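Local coordinates for protein dTDP-4-dehydrorhamnose reductase (Bacillus anthracis, PDB 3SC6) that reduces dTDP-4-dehydrorhamnose to dTDP-L-rhamnose with NADPH, a step of rhamnose biosynthesis, on a Rossmann-type fold, at residues G137-F140 with V141-H145; N195-I198 with N199-I202. All coordinates share one frame; numbering follows the deposited sequence.

Interaction 1: G137-F140 with V141-H145; sequences GEQF and VKELH
Gln-139 and Glu-143 meet one turn apart near the end of helix 129-144, and their backbone bond belongs to a series of four i to i+4 hydrogen bonds. Glu-143 N reaches Gln-139 O at 2.9 Å. Val-141 N and Lys-142 N bond to the oxygens of Gly-137 and Glu-138, and Leu-144 N bonds to Phe-140 O with a more bent N-H...O angle of 139°. The next bond, from His-145 N to Val-141 O, is weak, and His-145 is the first residue to leave helical geometry.

Side-chain contacts are looser. The extended Glu-143 chain carries its carboxylate back along the preceding turn, and OE1 lies 4.0 Å from CD1 of the Phe-140 ring. Ring and carboxylate planes stand nearly perpendicular, 88° apart. Gln-139, bent at chi2 (-61°), brings OE1 to 4.0 Å from the CD methylene of Lys-142. Val-141 CG2 lies 3.3 Å from Gly-137 O, and the valine side chain packs on Leu-101 and Tyr-103 of strand 100-106.

The charged ends of Glu-138 and Lys-142 find their partners elsewhere: Glu-138 forms a salt bridge with Arg-152 and hydrogen-bonds Ser-105, whereas Lys-142 NZ hydrogen-bonds Thr-209. The chemistry therefore implies a segment held together internally by main-chain bonds and fastened to the sheet through the polar ends of Glu-138 and Lys-142 and the apolar packing of Val-141.

Interaction 2: N195-I198 with N199-I202; sequences NVMI and NKLI
Ile-198 and Ile-202 touch through their CG2 methyls, 4.2 Å apart, one turn from each other along helix 191-202. The same turn is closed by Ile-202 N, bonded to Ile-198 O at 3.0 Å. Ile-202 CG2 also rests 3.3 Å from Ile-198 O, because CG1 takes the place between backbone N and carbonyl carbon (chi1 70°), leaving CG2 beside the N.

The preceding turns repeat the pattern. Asn-199 N and Leu-201 N bond to the oxygens of Asn-195 and Met-197, while Lys-200 N makes a longer bond of 3.2 Å to Val-196 O. That oxygen also has the Lys-200 CG methylene close by. Further out, Lys-200 CD approaches Met-197 SD only loosely, at 4.5 Å, and bends at chi3 and chi4 then lead the end of the lysine away.

Beyond these contacts, neighbouring elements pack against the helix. Ile-198 packs on Ile-61 and Ile-202 on Ile-59, both of strand 59-62, and Leu-201 lies against Phe-149 and Val-151 of strand 148-157. At the start of the segment, Asn-195 ND2 hydrogen-bonds Glu-24 OE1 of helix 16-24. An amphipathic helix laid with its aliphatic side on a largely parallel sheet is characteristic of alpha/beta folds, the Rossmann fold among them.

Interactions 1 and 2 show one principle at two places: a regular helical backbone turns some of its side chains, apolar and polar, to the central sheet. Residues 137-145 and 195-202 do not touch; their centres are 20 Å apart and their nearest atoms about 11 Å. Both pack on strand 148-157, interaction 1 meeting Tyr-148 and Ile-150 and interaction 2 meeting Phe-149 and Val-151. These are alternate residues of the strand, consistent with helices on opposite faces of the sheet. The side chain of Glu-138 lies about 9 Å from the bound NADP and that of Ile-198 about 8 Å, so neither touches the cofactor.

Interaction 1: G137-F140 with V141-H145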
ATOM      1  N   GLY A 137      -8.003  -6.206  10.101  1.00 47.60           N
ATOM      2  CA  GLY A 137      -8.486  -4.871   9.772  1.00 47.34           C
ATOM      3  C   GLY A 137      -9.517  -4.959   8.660  1.00 46.83           C
ATOM      4  O   GLY A 137     -10.576  -4.342   8.748  1.00 48.21           O
ATOM      5  N   GLU A 138      -9.212  -5.734   7.617  1.00 46.34           N
ATOM      6  CA  GLU A 138     -10.130  -5.903   6.488  1.00 46.13           C
ATOM      7  C   GLU A 138     -11.459  -6.478   6.945  1.00 46.13           C
ATOM      8  O   GLU A 138     -12.520  -6.043   6.492  1.00 45.76           O
ATOM      9  CB  GLU A 138      -9.553  -6.849   5.438  1.00 46.63           C
ATOM     10  CG  GLU A 138      -8.283  -6.392   4.757  1.00 47.99           C
ATOM     11  CD  GLU A 138      -7.765  -7.434   3.779  1.00 49.43           C
ATOM     12  OE1 GLU A 138      -8.338  -8.543   3.733  1.00 50.76           O
ATOM     13  OE2 GLU A 138      -6.779  -7.158   3.071  1.00 50.83           O
ATOM     14  N   GLN A 139     -11.402  -7.467   7.835  1.00 46.06           N
ATOM     15  CA  GLN A 139     -12.620  -8.089   8.334  1.00 45.92           C
ATOM     16  C   GLN A 139     -13.513  -7.096   9.081  1.00 44.76           C
ATOM     17  O   GLN A 139     -14.721  -7.102   8.865  1.00 44.63           O
ATOM     18  CB  GLN A 139     -12.314  -9.331   9.175  1.00 47.36           C
ATOM     19  CG  GLN A 139     -11.600 -10.448   8.399  1.00 50.71           C
ATOM     20  CD  GLN A 139     -12.413 -10.994   7.216  1.00 53.95           C
ATOM     21  OE1 GLN A 139     -13.591 -10.684   7.050  1.00 57.91           O
ATOM     22  NE2 GLN A 139     -11.779 -11.830   6.408  1.00 55.79           N
ATOM     23  N   PHE A 140     -12.960  -6.245   9.951  1.00 43.81           N
ATOM     24  CA  PHE A 140     -13.836  -5.290  10.640  1.00 43.74           C
ATOM     25  C   PHE A 140     -14.506  -4.360   9.643  1.00 42.90           C
ATOM     26  O   PHE A 140     -15.628  -3.924   9.874  1.00 43.27           O
ATOM     27  CB  PHE A 140     -13.155  -4.451  11.723  1.00 44.41           C
ATOM     28  CG  PHE A 140     -12.727  -5.218  12.934  1.00 44.23           C
ATOM     29  CD1 PHE A 140     -13.666  -5.611  13.875  1.00 47.28           C
ATOM     30  CD2 PHE A 140     -11.391  -5.416  13.218  1.00 44.72           C
ATOM     31  CE1 PHE A 140     -13.285  -6.284  15.028  1.00 47.95           C
ATOM     32  CE2 PHE A 140     -11.001  -6.077  14.377  1.00 46.20           C
ATOM     33  CZ  PHE A 140     -11.950  -6.510  15.281  1.00 46.80           C
ATOM     34  N   VAL A 141     -13.821  -4.047   8.543  1.00 42.10           N
ATOM     35  CA  VAL A 141     -14.388  -3.166   7.520  1.00 41.10           C
ATOM     36  C   VAL A 141     -15.588  -3.826   6.842  1.00 41.53           C
ATOM     37  O   VAL A 141     -16.640  -3.200   6.700  1.00 41.87           O
ATOM     38  CB  VAL A 141     -13.346  -2.743   6.460  1.00 40.53           C
ATOM     39  CG1 VAL A 141     -14.009  -1.940   5.345  1.00 40.06           C
ATOM     40  CG2 VAL A 141     -12.220  -1.951   7.105  1.00 39.12           C
ATOM     41  N   LYS A 142     -15.437  -5.080   6.416  1.00 41.62           N
ATOM     42  CA  LYS A 142     -16.539  -5.793   5.767  1.00 42.67           C
ATOM     43  C   LYS A 142     -17.678  -6.043   6.740  1.00 43.04           C
ATOM     44  O   LYS A 142     -18.849  -6.034   6.360  1.00 44.53           O
ATOM     45  CB  LYS A 142     -16.107  -7.163   5.242  1.00 43.38           C
ATOM     46  CG  LYS A 142     -15.089  -7.213   4.116  1.00 45.69           C
ATOM     47  CD  LYS A 142     -14.842  -8.699   3.791  1.00 51.51           C
ATOM     48  CE  LYS A 142     -13.921  -8.944   2.612  1.00 54.24           C
ATOM     49  NZ  LYS A 142     -14.486  -8.432   1.327  1.00 58.19           N
ATOM     50  N   GLU A 143     -17.323  -6.278   7.997  1.00 42.52           N
ATOM     51  CA  GLU A 143     -18.300  -6.550   9.048  1.00 42.71           C
ATOM     52  C   GLU A 143     -19.081  -5.337   9.571  1.00 42.24           C
ATOM     53  O   GLU A 143     -20.235  -5.481   9.954  1.00 43.85           O
ATOM     54  CB  GLU A 143     -17.586  -7.245  10.221  1.00 43.25           C
ATOM     55  CG  GLU A 143     -16.993  -8.619   9.875  1.00 43.98           C
ATOM     56  CD  GLU A 143     -16.144  -9.215  11.000  1.00 46.99           C
ATOM     57  OE1 GLU A 143     -15.773  -8.473  11.935  1.00 46.03           O
ATOM     58  OE2 GLU A 143     -15.801 -10.420  10.925  1.00 49.99           O
ATOM     59  N   LEU A 144     -18.489  -4.145   9.557  1.00 40.75           N
ATOM     60  CA  LEU A 144     -19.190  -2.962  10.076  1.00 40.50           C
ATOM     61  C   LEU A 144     -19.515  -1.841   9.074  1.00 40.41           C
ATOM     62  O   LEU A 144     -20.006  -0.785   9.471  1.00 39.68           O
ATOM     63  CB  LEU A 144     -18.377  -2.385  11.239  1.00 40.08           C
ATOM     64  CG  LEU A 144     -18.101  -3.363  12.392  1.00 39.76           C
ATOM     65  CD1 LEU A 144     -17.218  -2.722  13.443  1.00 40.32           C
ATOM     66  CD2 LEU A 144     -19.384  -3.868  13.015  1.00 39.50           C
ATOM     67  N   HIS A 145     -19.264  -2.060   7.790  1.00 40.38           N
ATOM     68  CA  HIS A 145     -19.550  -1.028   6.794  1.00 40.88           C
ATOM     69  C   HIS A 145     -19.926  -1.709   5.475  1.00 40.16           C
ATOM     70  O   HIS A 145     -19.502  -2.831   5.219  1.00 41.21           O
ATOM     71  CB  HIS A 145     -18.347  -0.084   6.685  1.00 41.00           C
ATOM     72  CG  HIS A 145     -18.558   1.078   5.768  1.00 42.89           C
ATOM     73  ND1 HIS A 145     -19.728   1.806   5.755  1.00 45.01           N
ATOM     74  CD2 HIS A 145     -17.718   1.703   4.912  1.00 44.25           C
ATOM     75  CE1 HIS A 145     -19.624   2.788   4.880  1.00 45.49           C
ATOM     76  NE2 HIS A 145     -18.411   2.753   4.360  1.00 45.98           N
TER

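Interaction 2: N195-I198 with N199-I202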
ATOM      1  N   ASN A 195      -2.568   5.620  -6.978  1.00 48.67           N
ATOM      2  CA  ASN A 195      -3.491   6.736  -6.781  1.00 49.48           C
ATOM      3  C   ASN A 195      -4.415   6.917  -7.971  1.00 49.95           C
ATOM      4  O   ASN A 195      -5.582   7.265  -7.800  1.00 49.90           O
ATOM      5  CB  ASN A 195      -2.734   8.030  -6.473  1.00 50.42           C
ATOM      6  CG  ASN A 195      -1.970   7.963  -5.157  1.00 51.30           C
ATOM      7  OD1 ASN A 195      -2.212   7.079  -4.327  1.00 50.81           O
ATOM      8  ND2 ASN A 195      -1.073   8.923  -4.941  1.00 52.85           N
ATOM      9  N   VAL A 196      -3.900   6.676  -9.175  1.00 50.14           N
ATOM     10  CA  VAL A 196      -4.715   6.814 -10.370  1.00 50.92           C
ATOM     11  C   VAL A 196      -5.864   5.827 -10.301  1.00 50.33           C
ATOM     12  O   VAL A 196      -6.992   6.157 -10.655  1.00 50.99           O
ATOM     13  CB  VAL A 196      -3.911   6.565 -11.668  1.00 52.03           C
ATOM     14  CG1 VAL A 196      -4.831   6.554 -12.873  1.00 51.85           C
ATOM     15  CG2 VAL A 196      -2.818   7.604 -11.830  1.00 53.78           C
ATOM     16  N   MET A 197      -5.580   4.622  -9.812  1.00 49.66           N
ATOM     17  CA  MET A 197      -6.605   3.589  -9.707  1.00 49.11           C
ATOM     18  C   MET A 197      -7.566   3.891  -8.554  1.00 47.06           C
ATOM     19  O   MET A 197      -8.772   3.709  -8.688  1.00 47.54           O
ATOM     20  CB  MET A 197      -5.965   2.212  -9.531  1.00 48.79           C
ATOM     21  CG  MET A 197      -6.955   1.066  -9.602  1.00 50.05           C
ATOM     22  SD  MET A 197      -7.808   1.042 -11.206  1.00 55.58           S
ATOM     23  CE  MET A 197      -6.422   0.865 -12.328  1.00 53.13           C
ATOM     24  N   ILE A 198      -7.033   4.341  -7.423  1.00 45.47           N
ATOM     25  CA  ILE A 198      -7.873   4.673  -6.268  1.00 44.51           C
ATOM     26  C   ILE A 198      -8.880   5.729  -6.696  1.00 44.80           C
ATOM     27  O   ILE A 198     -10.074   5.631  -6.419  1.00 44.72           O
ATOM     28  CB  ILE A 198      -7.041   5.239  -5.091  1.00 44.08           C
ATOM     29  CG1 ILE A 198      -6.066   4.183  -4.568  1.00 43.73           C
ATOM     30  CG2 ILE A 198      -7.950   5.667  -3.958  1.00 43.10           C
ATOM     31  CD1 ILE A 198      -5.198   4.655  -3.425  1.00 45.34           C
ATOM     32  N   ASN A 199      -8.371   6.732  -7.393  1.00 45.97           N
ATOM     33  CA  ASN A 199      -9.172   7.834  -7.893  1.00 47.31           C
ATOM     34  C   ASN A 199     -10.331   7.304  -8.759  1.00 46.98           C
ATOM     35  O   ASN A 199     -11.462   7.773  -8.651  1.00 47.21           O
ATOM     36  CB  ASN A 199      -8.270   8.765  -8.724  1.00 48.75           C
ATOM     37  CG  ASN A 199      -8.975  10.015  -9.186  1.00 50.52           C
ATOM     38  OD1 ASN A 199      -9.980  10.424  -8.615  1.00 53.44           O
ATOM     39  ND2 ASN A 199      -8.410  10.670 -10.187  1.00 56.50           N
ATOM     40  N   LYS A 200     -10.044   6.316  -9.603  1.00 46.68           N
ATOM     41  CA  LYS A 200     -11.062   5.731 -10.482  1.00 47.95           C
ATOM     42  C   LYS A 200     -12.131   4.977  -9.689  1.00 46.44           C
ATOM     43  O   LYS A 200     -13.317   5.061 -10.006  1.00 46.43           O
ATOM     44  CB  LYS A 200     -10.399   4.848 -11.551  1.00 49.12           C
ATOM     45  CG  LYS A 200      -9.439   5.644 -12.464  1.00 52.89           C
ATOM     46  CD  LYS A 200      -8.667   4.786 -13.481  1.00 57.39           C
ATOM     47  CE  LYS A 200      -9.567   4.061 -14.465  1.00 61.26           C
ATOM     48  NZ  LYS A 200     -10.390   4.997 -15.292  1.00 65.73           N
ATOM     49  N   LEU A 201     -11.714   4.263  -8.645  1.00 45.46           N
ATOM     50  CA  LEU A 201     -12.655   3.507  -7.807  1.00 44.85           C
ATOM     51  C   LEU A 201     -13.594   4.384  -6.976  1.00 44.61           C
ATOM     52  O   LEU A 201     -14.769   4.055  -6.824  1.00 44.05           O
ATOM     53  CB  LEU A 201     -11.910   2.558  -6.863  1.00 44.24           C
ATOM     54  CG  LEU A 201     -11.107   1.402  -7.465  1.00 45.33           C
ATOM     55  CD1 LEU A 201     -10.303   0.687  -6.386  1.00 45.24           C
ATOM     56  CD2 LEU A 201     -12.030   0.429  -8.204  1.00 44.89           C
ATOM     57  N   ILE A 202     -13.087   5.495  -6.441  1.00 44.66           N
ATOM     58  CA  ILE A 202     -13.930   6.380  -5.621  1.00 44.86           C
ATOM     59  C   ILE A 202     -15.078   7.055  -6.395  1.00 45.71           C
ATOM     60  O   ILE A 202     -16.068   7.456  -5.785  1.00 46.97           O
ATOM     61  CB  ILE A 202     -13.100   7.387  -4.770  1.00 45.25           C
ATOM     62  CG1 ILE A 202     -12.441   8.458  -5.631  1.00 46.35           C
ATOM     63  CG2 ILE A 202     -12.029   6.647  -3.970  1.00 43.52           C
ATOM     64  CD1 ILE A 202     -11.608   9.432  -4.824  1.00 43.97           C
TER